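Local atomic coordinates of saframycin Mx1 synthetase B (Legionella pneumophila subsp. pneumophila, PDB entry 3LNV), a protein that belongs to the ANL superfamily of AMP-binding enzymes and pairs a large AMP-binding region with a smaller C-terminal domain. Residues S29-N34 with G234-M239; L69-P74 with Y96-E101; V117-I122 with L141-I146; K254-Y259 with L288-T293. All coordinates share one frame; numbering follows the deposited sequence.

All four contacts lie in the AMP-binding enzyme region. Contacts 2 and 3 share one sheet, since strands 67-71 and 118-121 are neighbours in it, and their centres are about 12 Å apart. Contact 1 pairs strands of another sheet. It meets contact 2 where Phe32 CZ touches Pro74 O at 3.4 Å. It meets contact 4 more broadly, with Ile238 CD1 3.4 Å from Tyr259 CD1 and Leu33 beside His255. Contacts 3 and 4 are far apart, about 38 Å between centres. The bound 5'-O-[(S)-(dodecanoyloxy)(hydroxy)phosphoryl]adenosine lies about 8 Å from the side chain of Ile235 in contact 1 and about 10 Å from that of Trp291 in contact 4.

Contact 1: S29-N34 with G234-M239; sequences SCTFLN and GIQAIM
Thr31 and Gln236 share a water that also bonds to the backbone between them. Water 2 takes a hydrogen bond from Gln236 NE2 at 2.7 Å, donates one to Ala237 O, and is hydrogen-bonded to Thr31 OG1. The amide and the hydroxyl, too far apart to bond directly, are thus joined over the sheet. Ala237 O also accepts from Thr31 N, at 2.9 Å, so this carbonyl has two partners. A second water connects Ser29 OG with Ile235 O.

The two strands are parallel, with Cys30, Thr31 and Phe32 opposite Ala237, Ile238 and Met239. Four backbone hydrogen bonds join them. The straightest runs from Ala237 N to Ser29 O, with an angle of 170° at the hydrogen. The shortest runs from Leu33 N to Met239 O, 2.7 Å.

Met239, modelled as selenomethionine, has the most surface buried here. Its chain bends at chi2 (149°) and again at chi3 (-65°), which curls CE back over the partner strand. There CE lies 3.4 Å from Thr31 O and 3.8 Å from Cys30 CB. Its CB meets Phe32 CD1 at 4.1 Å, the two side chains crossing at about a right angle. On the opposite face, which carries Thr31 and Ile238, Leu33 CD2 meets Ile238 CG2 at 4.1 Å.

On its far side strand 29-34 pairs with strand 37-42, and Ser29 and Cys30 form a classic beta bulge opposite Met41. Strand 210-213 flanks 236-239. Helix 220-233 packs on Ala237 and Met239, while helix 250-259 packs on Leu33 and Ile238.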
loop_
_atom_site.group_PDB
_atom_site.type_symbol
_atom_site.label_atom_id
_atom_site.label_comp_id
_atom_site.label_asym_id
_atom_site.label_seq_id
_atom_site.Cartn_x
_atom_site.Cartn_y
_atom_site.Cartn_z
ATOM N N SER A 29 11.394 19.556 -3.455
ATOM C CA SER A 29 11.122 18.199 -3.908
ATOM C C SER A 29 9.996 17.619 -3.072
ATOM O O SER A 29 8.972 17.221 -3.594
ATOM C CB SER A 29 12.389 17.338 -3.761
ATOM O OG SER A 29 12.115 15.964 -3.925
ATOM N N CYS A 30 10.203 17.547 -1.762
ATOM C CA CYS A 30 9.203 16.956 -0.877
ATOM C C CYS A 30 8.785 17.891 0.247
ATOM O O CYS A 30 9.603 18.630 0.798
ATOM C CB CYS A 30 9.735 15.674 -0.249
ATOM S SG CYS A 30 10.128 14.330 -1.390
ATOM N N THR A 31 7.517 17.807 0.617
ATOM C CA THR A 31 6.989 18.570 1.734
ATOM C C THR A 31 6.247 17.598 2.633
ATOM O O THR A 31 5.431 16.815 2.159
ATOM C CB THR A 31 5.992 19.640 1.232
ATOM O OG1 THR A 31 6.672 20.561 0.378
ATOM C CG2 THR A 31 5.339 20.388 2.391
ATOM N N PHE A 32 6.555 17.608 3.922
ATOM C CA PHE A 32 5.827 16.752 4.840
ATOM C C PHE A 32 5.020 17.635 5.769
ATOM O O PHE A 32 5.502 18.670 6.238
ATOM C CB PHE A 32 6.751 15.828 5.634
ATOM C CG PHE A 32 6.012 14.777 6.416
ATOM C CD1 PHE A 32 5.600 13.614 5.806
ATOM C CD2 PHE A 32 5.705 14.975 7.745
ATOM C CE1 PHE A 32 4.915 12.655 6.521
ATOM C CE2 PHE A 32 5.017 14.021 8.465
ATOM C CZ PHE A 32 4.623 12.866 7.861
ATOM N N LEU A 33 3.785 17.223 6.011
ATOM C CA LEU A 33 2.868 17.997 6.818
ATOM C C LEU A 33 2.647 17.324 8.155
ATOM O O LEU A 33 2.356 16.135 8.224
ATOM C CB LEU A 33 1.520 18.117 6.127
ATOM C CG LEU A 33 1.247 19.249 5.142
ATOM C CD1 LEU A 33 2.498 19.719 4.448
ATOM C CD2 LEU A 33 0.187 18.796 4.148
ATOM N N ASN A 34 2.774 18.119 9.204
ATOM C CA ASN A 34 2.445 17.704 10.547
ATOM C C ASN A 34 1.467 18.717 11.124
ATOM O O ASN A 34 1.849 19.835 11.450
ATOM C CB ASN A 34 3.704 17.640 11.404
ATOM C CG ASN A 34 3.396 17.303 12.845
ATOM O OD1 ASN A 34 2.227 17.184 13.220
ATOM N ND2 ASN A 34 4.438 17.143 13.665
ATOM N N GLY A 234 11.371 14.929 -10.962
ATOM C CA GLY A 234 11.540 16.367 -10.768
ATOM C C GLY A 234 10.257 17.136 -10.508
ATOM O O GLY A 234 10.120 18.297 -10.901
ATOM N N ILE A 235 9.300 16.506 -9.842
ATOM C CA ILE A 235 8.020 17.146 -9.537
ATOM C C ILE A 235 7.765 17.038 -8.040
ATOM O O ILE A 235 8.386 16.231 -7.355
ATOM C CB ILE A 235 6.850 16.445 -10.242
ATOM C CG1 ILE A 235 6.818 14.962 -9.814
ATOM C CG2 ILE A 235 6.954 16.617 -11.762
ATOM C CD1 ILE A 235 5.676 14.190 -10.400
ATOM N N GLN A 236 6.813 17.801 -7.529
ATOM C CA GLN A 236 6.647 17.892 -6.078
ATOM C C GLN A 236 5.830 16.780 -5.450
ATOM O O GLN A 236 4.813 16.346 -6.007
ATOM C CB GLN A 236 5.956 19.190 -5.733
ATOM C CG GLN A 236 6.867 20.326 -5.456
ATOM C CD GLN A 236 6.066 21.485 -4.958
ATOM O OE1 GLN A 236 5.460 22.210 -5.746
ATOM N NE2 GLN A 236 6.009 21.642 -3.644
ATOM N N ALA A 237 6.264 16.346 -4.267
ATOM C CA ALA A 237 5.463 15.443 -3.475
ATOM C C ALA A 237 5.104 16.176 -2.213
ATOM O O ALA A 237 5.948 16.855 -1.623
ATOM C CB ALA A 237 6.227 14.155 -3.147
ATOM N N ILE A 238 3.854 16.029 -1.798
ATOM C CA ILE A 238 3.377 16.624 -0.568
ATOM C C ILE A 238 2.690 15.516 0.200
ATOM O O ILE A 238 1.895 14.769 -0.368
ATOM C CB ILE A 238 2.405 17.797 -0.857
ATOM C CG1 ILE A 238 3.085 18.813 -1.779
ATOM C CG2 ILE A 238 1.939 18.449 0.463
ATOM C CD1 ILE A 238 2.302 20.107 -2.010
HETATM N N MSE A 239 3.010 15.382 1.481
HETATM C CA MSE A 239 2.601 14.207 2.232
HETATM C C MSE A 239 2.251 14.511 3.686
HETATM O O MSE A 239 2.667 15.534 4.239
HETATM C CB MSE A 239 3.730 13.180 2.227
HETATM C CG MSE A 239 3.989 12.521 0.893
HETATM SE SE MSE A 239 5.898 12.052 0.750
HETATM C CE MSE A 239 6.533 13.907 0.771
HETATM O O HOH W 1 10.860 16.066 -6.605
HETATM O O HOH W 2 6.998 19.638 -2.149
#

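Contact 2: L69-P74 with Y96-E101; sequences LLLFAP and YPPAQE
An inverse gamma turn centred on Phe72 packs against a proline pair, Pro97-Pro98. The turn ends strand 67-71, and the prolines follow the neighbouring parallel strand 91-95. Helix 76-87 connects the two strands, so the contact lies where both strands of a beta-alpha-beta unit give way to loops.

Ala73 N closes the turn with a hydrogen bond to Leu71 O, 2.7 Å long. The ring of Pro97 lies over one face of the peptide that links Phe72 to Ala73. Its CG is 3.4 Å from Ala73 N, and its CD is 3.5 Å from Phe72 O. CG also meets Ala73 CB at 4.3 Å. One residue on, Pro98 CD touches Leu71 CD2 at 4.3 Å. The ring of Phe72 leads away from the prolines, onto helix 76-87 and the loop of Pro217 and His218. His125 of helix 123-129 touches both Ala73 and Pro97.

No hydrogen bond crosses this contact. Neither proline has an N-H to offer, and the N-H of Ala73 is used within its own turn. The two loops are therefore held together by van der Waals contact, much of it between ring carbons and a flat peptide.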
loop_
_atom_site.group_PDB
_atom_site.type_symbol
_atom_site.label_atom_id
_atom_site.label_comp_id
_atom_site.label_asym_id
_atom_site.label_seq_id
_atom_site.Cartn_x
_atom_site.Cartn_y
_atom_site.Cartn_z
ATOM N N LEU A 69 18.334 -1.784 7.712
ATOM C CA LEU A 69 16.926 -1.684 8.103
ATOM C C LEU A 69 16.528 -0.225 8.377
ATOM O O LEU A 69 17.288 0.530 8.978
ATOM C CB LEU A 69 16.676 -2.535 9.345
ATOM C CG LEU A 69 15.213 -2.784 9.729
ATOM C CD1 LEU A 69 14.542 -3.834 8.816
ATOM C CD2 LEU A 69 15.168 -3.227 11.183
ATOM N N LEU A 70 15.338 0.165 7.940
ATOM C CA LEU A 70 14.858 1.522 8.193
ATOM C C LEU A 70 13.519 1.403 8.899
ATOM O O LEU A 70 12.574 0.846 8.353
ATOM C CB LEU A 70 14.702 2.309 6.877
ATOM C CG LEU A 70 15.891 2.299 5.910
ATOM C CD1 LEU A 70 15.521 2.905 4.540
ATOM C CD2 LEU A 70 17.138 3.002 6.503
ATOM N N LEU A 71 13.445 1.880 10.129
ATOM C CA LEU A 71 12.143 1.982 10.794
ATOM C C LEU A 71 11.366 3.154 10.185
ATOM O O LEU A 71 11.567 4.314 10.575
ATOM C CB LEU A 71 12.327 2.205 12.296
ATOM C CG LEU A 71 12.611 0.981 13.147
ATOM C CD1 LEU A 71 12.108 1.240 14.534
ATOM C CD2 LEU A 71 11.918 -0.230 12.567
ATOM N N PHE A 72 10.479 2.868 9.227
ATOM C CA PHE A 72 9.962 3.940 8.367
ATOM C C PHE A 72 8.856 4.814 8.977
ATOM O O PHE A 72 7.704 4.797 8.516
ATOM C CB PHE A 72 9.535 3.407 6.985
ATOM C CG PHE A 72 9.954 4.295 5.841
ATOM C CD1 PHE A 72 9.363 5.533 5.656
ATOM C CD2 PHE A 72 10.958 3.908 4.974
ATOM C CE1 PHE A 72 9.722 6.333 4.626
ATOM C CE2 PHE A 72 11.345 4.733 3.925
ATOM C CZ PHE A 72 10.723 5.948 3.751
ATOM N N ALA A 73 9.217 5.587 10.000
ATOM C CA ALA A 73 8.364 6.676 10.480
ATOM C C ALA A 73 8.112 7.639 9.318
ATOM O O ALA A 73 9.063 8.117 8.711
ATOM C CB ALA A 73 9.048 7.402 11.617
ATOM N N PRO A 74 6.833 7.918 8.991
ATOM C CA PRO A 74 6.606 8.785 7.823
ATOM C C PRO A 74 7.205 10.158 8.032
ATOM O O PRO A 74 7.040 10.769 9.080
ATOM C CB PRO A 74 5.073 8.863 7.723
ATOM C CG PRO A 74 4.591 7.600 8.393
ATOM C CD PRO A 74 5.571 7.375 9.533
ATOM N N TYR A 96 7.469 -0.690 8.539
ATOM C CA TYR A 96 6.536 0.020 9.415
ATOM C C TYR A 96 7.093 -0.032 10.829
ATOM O O TYR A 96 7.391 -1.106 11.327
ATOM C CB TYR A 96 5.182 -0.710 9.352
ATOM C CG TYR A 96 4.028 -0.067 10.099
ATOM C CD1 TYR A 96 3.700 1.271 9.898
ATOM C CD2 TYR A 96 3.241 -0.815 10.979
ATOM C CE1 TYR A 96 2.631 1.866 10.567
ATOM C CE2 TYR A 96 2.163 -0.231 11.655
ATOM C CZ TYR A 96 1.864 1.114 11.446
ATOM O OH TYR A 96 0.799 1.704 12.100
ATOM N N PRO A 97 7.267 1.113 11.490
ATOM C CA PRO A 97 7.716 0.964 12.883
ATOM C C PRO A 97 6.636 0.255 13.717
ATOM O O PRO A 97 5.465 0.600 13.596
ATOM C CB PRO A 97 7.874 2.414 13.359
ATOM C CG PRO A 97 7.979 3.246 12.108
ATOM C CD PRO A 97 7.126 2.524 11.094
ATOM N N PRO A 98 7.013 -0.743 14.536
ATOM C CA PRO A 98 5.981 -1.493 15.269
ATOM C C PRO A 98 5.072 -0.615 16.126
ATOM O O PRO A 98 5.547 0.194 16.914
ATOM C CB PRO A 98 6.798 -2.445 16.141
ATOM C CG PRO A 98 8.015 -2.714 15.319
ATOM C CD PRO A 98 8.330 -1.396 14.622
ATOM N N ALA A 99 3.767 -0.790 15.942
ATOM C CA ALA A 99 2.748 0.002 16.628
ATOM C C ALA A 99 2.892 -0.036 18.146
ATOM O O ALA A 99 2.806 0.998 18.820
ATOM C CB ALA A 99 1.360 -0.466 16.217
ATOM N N GLN A 100 3.123 -1.224 18.687
ATOM C CA GLN A 100 3.267 -1.361 20.135
ATOM C C GLN A 100 4.676 -1.834 20.482
ATOM O O GLN A 100 5.201 -2.758 19.859
ATOM C CB GLN A 100 2.212 -2.326 20.688
ATOM C CG GLN A 100 0.797 -2.079 20.169
ATOM C CD GLN A 100 0.241 -0.709 20.556
ATOM O OE1 GLN A 100 0.880 0.052 21.290
ATOM N NE2 GLN A 100 -0.954 -0.388 20.054
ATOM N N GLU A 101 5.286 -1.184 21.462
ATOM C CA GLU A 101 6.653 -1.507 21.881
ATOM C C GLU A 101 6.989 -2.991 21.885
ATOM O O GLU A 101 8.032 -3.389 21.372
ATOM C CB GLU A 101 6.943 -0.913 23.264
ATOM C CG GLU A 101 7.529 0.486 23.218
ATOM C CD GLU A 101 6.878 1.430 24.215
ATOM O OE1 GLU A 101 5.647 1.633 24.120
ATOM O OE2 GLU A 101 7.599 1.980 25.082
#

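Contact 3: V117-I122 with L141-I146; sequences VIVLMI and LKIPAI
Ile146 and Val119 bury the most surface where two neighbouring parallel strands, 118-121 and 143-147, pair in a mixed sheet. Val119 stands opposite Ala145, and Leu120 opposite Ile146. The short strand segments are twisted by 33° against each other.

Ile146 bonds the partner strand through both of its backbone polar atoms. Its N donates to Val119 O at 3.0 Å, and its O accepts from Met121 N in a longer bond of 3.2 Å. Its side chain reaches back along the sheet, so that CD1 meets Ile118 CG2 at 4.0 Å.

Val119 in turn donates from its N to Pro144 O, at 2.9 Å. It shares a face of the sheet with Ala145. Phe140 of the neighbouring strand 139-140 also touches Val119. Ile143, next in buried surface, packs on the backbone of Ile118, with Ile143 CG2 3.7 Å from Ile118 C. Its side chain also reaches Val111 of helix 105-114. Strand 67-71 pairs with 118-121 on the other edge.

The first torsion of Val119 (chi1 56°) places CG1 between the backbone N and the carbonyl carbon. CG1 thereby faces the partner strand closely, 3.4 Å from Pro144 O and 3.6 Å from Ala145 CB.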
loop_
_atom_site.group_PDB
_atom_site.type_symbol
_atom_site.label_atom_id
_atom_site.label_comp_id
_atom_site.label_asym_id
_atom_site.label_seq_id
_atom_site.Cartn_x
_atom_site.Cartn_y
_atom_site.Cartn_z
ATOM N N VAL A 117 22.961 -5.184 8.686
ATOM C CA VAL A 117 24.130 -4.929 9.518
ATOM C C VAL A 117 23.940 -3.712 10.425
ATOM O O VAL A 117 24.627 -3.560 11.447
ATOM C CB VAL A 117 25.400 -4.728 8.668
ATOM C CG1 VAL A 117 25.735 -6.009 7.906
ATOM C CG2 VAL A 117 25.211 -3.579 7.695
ATOM N N ILE A 118 23.007 -2.850 10.045
ATOM C CA ILE A 118 22.697 -1.619 10.795
ATOM C C ILE A 118 21.203 -1.340 10.657
ATOM O O ILE A 118 20.593 -1.724 9.641
ATOM C CB ILE A 118 23.483 -0.416 10.235
ATOM C CG1 ILE A 118 24.985 -0.546 10.507
ATOM C CG2 ILE A 118 22.972 0.910 10.823
ATOM C CD1 ILE A 118 25.835 0.344 9.579
ATOM N N VAL A 119 20.603 -0.710 11.666
ATOM C CA VAL A 119 19.242 -0.181 11.537
ATOM C C VAL A 119 19.214 1.347 11.761
ATOM O O VAL A 119 19.838 1.862 12.696
ATOM C CB VAL A 119 18.239 -0.883 12.507
ATOM C CG1 VAL A 119 18.714 -0.772 13.938
ATOM C CG2 VAL A 119 16.824 -0.271 12.371
ATOM N N LEU A 120 18.497 2.078 10.912
ATOM C CA LEU A 120 18.367 3.531 11.095
ATOM C C LEU A 120 16.974 3.873 11.572
ATOM O O LEU A 120 16.006 3.279 11.110
ATOM C CB LEU A 120 18.636 4.271 9.786
ATOM C CG LEU A 120 20.069 4.468 9.329
ATOM C CD1 LEU A 120 20.793 3.190 9.471
ATOM C CD2 LEU A 120 20.087 4.917 7.855
HETATM N N MSE A 121 16.863 4.868 12.451
HETATM C CA MSE A 121 15.557 5.273 12.979
HETATM C C MSE A 121 15.623 6.667 13.623
HETATM O O MSE A 121 16.709 7.150 13.921
HETATM C CB MSE A 121 15.069 4.250 14.024
HETATM C CG MSE A 121 15.935 4.184 15.279
HETATM SE SE MSE A 121 15.349 2.818 16.608
HETATM C CE MSE A 121 15.724 1.159 15.605
ATOM N N ILE A 122 14.473 7.313 13.839
ATOM C CA ILE A 122 14.491 8.660 14.446
ATOM C C ILE A 122 14.737 8.583 15.950
ATOM O O ILE A 122 14.443 7.565 16.584
ATOM C CB ILE A 122 13.190 9.439 14.227
ATOM C CG1 ILE A 122 12.025 8.721 14.933
ATOM C CG2 ILE A 122 12.937 9.656 12.734
ATOM C CD1 ILE A 122 10.711 9.490 14.937
ATOM N N LEU A 141 16.493 -5.422 18.229
ATOM C CA LEU A 141 16.518 -6.829 17.902
ATOM C C LEU A 141 17.951 -7.238 17.539
ATOM O O LEU A 141 18.209 -7.771 16.463
ATOM C CB LEU A 141 15.523 -7.124 16.767
ATOM C CG LEU A 141 14.084 -6.621 16.992
ATOM C CD1 LEU A 141 13.221 -6.780 15.746
ATOM C CD2 LEU A 141 13.424 -7.353 18.167
ATOM N N LYS A 142 18.887 -6.961 18.443
ATOM C CA LYS A 142 20.290 -7.355 18.273
ATOM C C LYS A 142 21.056 -6.645 17.141
ATOM O O LYS A 142 22.225 -6.944 16.931
ATOM C CB LYS A 142 20.427 -8.879 18.089
ATOM C CG LYS A 142 19.937 -9.725 19.271
ATOM C CD LYS A 142 20.018 -11.213 18.935
ATOM C CE LYS A 142 18.847 -11.980 19.536
ATOM N NZ LYS A 142 18.626 -13.305 18.878
ATOM N N ILE A 143 20.407 -5.739 16.406
ATOM C CA ILE A 143 21.070 -5.004 15.325
ATOM C C ILE A 143 21.517 -3.621 15.786
ATOM O O ILE A 143 20.722 -2.874 16.364
ATOM C CB ILE A 143 20.128 -4.799 14.110
ATOM C CG1 ILE A 143 19.408 -6.101 13.768
ATOM C CG2 ILE A 143 20.924 -4.326 12.891
ATOM C CD1 ILE A 143 20.364 -7.186 13.364
ATOM N N PRO A 144 22.788 -3.262 15.528
ATOM C CA PRO A 144 23.271 -1.948 15.977
ATOM C C PRO A 144 22.417 -0.839 15.382
ATOM O O PRO A 144 22.115 -0.869 14.192
ATOM C CB PRO A 144 24.704 -1.886 15.436
ATOM C CG PRO A 144 25.113 -3.343 15.304
ATOM C CD PRO A 144 23.843 -4.048 14.870
ATOM N N ALA A 145 22.021 0.116 16.211
ATOM C CA ALA A 145 21.095 1.159 15.804
ATOM C C ALA A 145 21.757 2.520 15.784
ATOM O O ALA A 145 22.588 2.828 16.642
ATOM C CB ALA A 145 19.873 1.183 16.718
ATOM N N ILE A 146 21.372 3.332 14.799
ATOM C CA ILE A 146 21.858 4.700 14.672
ATOM C C ILE A 146 20.688 5.681 14.537
ATOM O O ILE A 146 19.755 5.450 13.754
ATOM C CB ILE A 146 22.838 4.819 13.480
ATOM C CG1 ILE A 146 24.045 3.913 13.741
ATOM C CG2 ILE A 146 23.245 6.290 13.235
ATOM C CD1 ILE A 146 25.028 3.802 12.597
#

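Contact 4: K254-Y259 with L288-T293; sequences KHITKY and LSSWVT
This is apolar packing of a helix on a turn: Ile256 and Thr257, near the C-terminal end of helix 250-259, meet Leu288, Ser290 and Trp291 just before strand 293-296. The turn is of type I, from Leu288 to Trp291, and is closed by a bond from Trp291 N to Leu288 O.

Ile256 carries most of the contact. Its extended chain, with chi2 at -177°, takes CD1 out over the indole of Trp291. There CD1 sits 3.5 Å from the centroid of the six-membered ring and only 5° off the ring normal, a CH-pi contact with one face. The branch CG2 meets Trp291 CB at 4.1 Å and Leu288 CD1 at 4.2 Å. Thr257 OG1 lies 3.5 Å from Leu288 CD1, the two side chains crossing at about a right angle.

The polar ends find partners beside the contact. Thr257 OG1 is hydrogen-bonded to Leu253 O and Asp287 N, and Ser290 OG to Ala261 O. Trp291 NE1 bonds to Ser264 O, which helps fix the turn of the indole, and Trp252 and Phe318 meet the same ring edge-to-face.

The helix leads into strand 263-266, the parallel neighbour of 293-296. The arrangement is that of an alpha/beta fold, in which a helix packs beside the sheet, here with a methyl over an indole face.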
loop_
_atom_site.group_PDB
_atom_site.type_symbol
_atom_site.label_atom_id
_atom_site.label_comp_id
_atom_site.label_asym_id
_atom_site.label_seq_id
_atom_site.Cartn_x
_atom_site.Cartn_y
_atom_site.Cartn_z
ATOM N N LYS A 254 -8.791 18.618 2.359
ATOM C CA LYS A 254 -8.325 19.954 2.662
ATOM C C LYS A 254 -6.926 20.207 2.101
ATOM O O LYS A 254 -6.627 21.312 1.639
ATOM C CB LYS A 254 -8.341 20.204 4.167
ATOM C CG LYS A 254 -7.821 21.599 4.529
ATOM C CD LYS A 254 -7.653 21.804 6.029
ATOM C CE LYS A 254 -8.995 21.799 6.765
ATOM N NZ LYS A 254 -8.837 22.273 8.179
ATOM N N HIS A 255 -6.053 19.205 2.141
ATOM C CA HIS A 255 -4.704 19.415 1.612
ATOM C C HIS A 255 -4.635 19.420 0.095
ATOM O O HIS A 255 -3.931 20.236 -0.501
ATOM C CB HIS A 255 -3.715 18.433 2.220
ATOM C CG HIS A 255 -3.397 18.751 3.642
ATOM N ND1 HIS A 255 -3.177 17.785 4.600
ATOM C CD2 HIS A 255 -3.301 19.944 4.277
ATOM C CE1 HIS A 255 -2.940 18.368 5.762
ATOM N NE2 HIS A 255 -3.012 19.678 5.593
ATOM N N ILE A 256 -5.377 18.529 -0.536
ATOM C CA ILE A 256 -5.494 18.591 -1.977
ATOM C C ILE A 256 -5.968 20.000 -2.376
ATOM O O ILE A 256 -5.444 20.612 -3.322
ATOM C CB ILE A 256 -6.426 17.474 -2.508
ATOM C CG1 ILE A 256 -5.748 16.103 -2.329
ATOM C CG2 ILE A 256 -6.829 17.742 -3.984
ATOM C CD1 ILE A 256 -6.553 14.920 -2.881
ATOM N N THR A 257 -6.923 20.539 -1.622
ATOM C CA THR A 257 -7.482 21.854 -1.941
ATOM C C THR A 257 -6.404 22.923 -1.806
ATOM O O THR A 257 -6.112 23.636 -2.753
ATOM C CB THR A 257 -8.683 22.209 -1.034
ATOM O OG1 THR A 257 -9.734 21.256 -1.216
ATOM C CG2 THR A 257 -9.211 23.591 -1.364
ATOM N N LYS A 258 -5.785 22.998 -0.632
ATOM C CA LYS A 258 -4.823 24.062 -0.345
ATOM C C LYS A 258 -3.612 24.007 -1.263
ATOM O O LYS A 258 -3.114 25.031 -1.708
ATOM C CB LYS A 258 -4.373 23.987 1.108
ATOM C CG LYS A 258 -3.154 24.840 1.440
ATOM C CD LYS A 258 -2.928 24.825 2.947
ATOM C CE LYS A 258 -1.528 25.271 3.319
ATOM N NZ LYS A 258 -1.438 25.486 4.800
ATOM N N TYR A 259 -3.129 22.807 -1.544
ATOM C CA TYR A 259 -1.929 22.685 -2.358
ATOM C C TYR A 259 -2.214 22.563 -3.846
ATOM O O TYR A 259 -1.292 22.548 -4.661
ATOM C CB TYR A 259 -1.045 21.547 -1.827
ATOM C CG TYR A 259 -0.494 21.905 -0.481
ATOM C CD1 TYR A 259 0.712 22.587 -0.367
ATOM C CD2 TYR A 259 -1.199 21.607 0.677
ATOM C CE1 TYR A 259 1.215 22.942 0.875
ATOM C CE2 TYR A 259 -0.713 21.965 1.923
ATOM C CZ TYR A 259 0.494 22.635 2.013
ATOM O OH TYR A 259 0.986 22.992 3.248
ATOM N N LEU A 288 -11.767 20.649 -5.146
ATOM C CA LEU A 288 -11.039 19.472 -5.606
ATOM C C LEU A 288 -10.795 19.511 -7.117
ATOM O O LEU A 288 -10.352 18.528 -7.712
ATOM C CB LEU A 288 -11.857 18.225 -5.245
ATOM C CG LEU A 288 -11.628 17.552 -3.887
ATOM C CD1 LEU A 288 -10.859 18.412 -2.901
ATOM C CD2 LEU A 288 -12.893 16.939 -3.264
ATOM N N SER A 289 -11.079 20.660 -7.731
ATOM C CA SER A 289 -10.922 20.818 -9.171
ATOM C C SER A 289 -9.518 20.537 -9.702
ATOM O O SER A 289 -9.370 20.211 -10.867
ATOM C CB SER A 289 -11.367 22.224 -9.616
ATOM O OG SER A 289 -10.686 23.200 -8.871
ATOM N N SER A 290 -8.485 20.650 -8.876
ATOM C CA SER A 290 -7.122 20.410 -9.390
ATOM C C SER A 290 -6.814 18.922 -9.550
ATOM O O SER A 290 -5.915 18.519 -10.303
ATOM C CB SER A 290 -6.085 21.066 -8.477
ATOM O OG SER A 290 -6.148 20.526 -7.171
ATOM N N TRP A 291 -7.581 18.110 -8.837
ATOM C CA TRP A 291 -7.367 16.665 -8.742
ATOM C C TRP A 291 -7.777 15.938 -10.023
ATOM O O TRP A 291 -8.944 15.534 -10.178
ATOM C CB TRP A 291 -8.167 16.163 -7.531
ATOM C CG TRP A 291 -7.780 14.815 -7.001
ATOM C CD1 TRP A 291 -6.759 14.025 -7.427
ATOM C CD2 TRP A 291 -8.401 14.121 -5.911
ATOM N NE1 TRP A 291 -6.711 12.867 -6.675
ATOM C CE2 TRP A 291 -7.711 12.907 -5.738
ATOM C CE3 TRP A 291 -9.471 14.412 -5.065
ATOM C CZ2 TRP A 291 -8.063 11.979 -4.755
ATOM C CZ3 TRP A 291 -9.828 13.485 -4.094
ATOM C CH2 TRP A 291 -9.126 12.280 -3.949
ATOM N N VAL A 292 -6.836 15.755 -10.948
ATOM C CA VAL A 292 -7.193 15.165 -12.248
ATOM C C VAL A 292 -7.025 13.645 -12.295
ATOM O O VAL A 292 -7.645 12.970 -13.122
ATOM C CB VAL A 292 -6.441 15.829 -13.434
ATOM C CG1 VAL A 292 -6.804 17.328 -13.525
ATOM C CG2 VAL A 292 -4.930 15.650 -13.298
ATOM N N THR A 293 -6.202 13.103 -11.402
ATOM C CA THR A 293 -6.078 11.661 -11.303
ATOM C C THR A 293 -6.222 11.216 -9.859
ATOM O O THR A 293 -5.371 11.532 -9.000
ATOM C CB THR A 293 -4.741 11.128 -11.859
ATOM O OG1 THR A 293 -4.591 11.481 -13.231
ATOM C CG2 THR A 293 -4.711 9.625 -11.754
#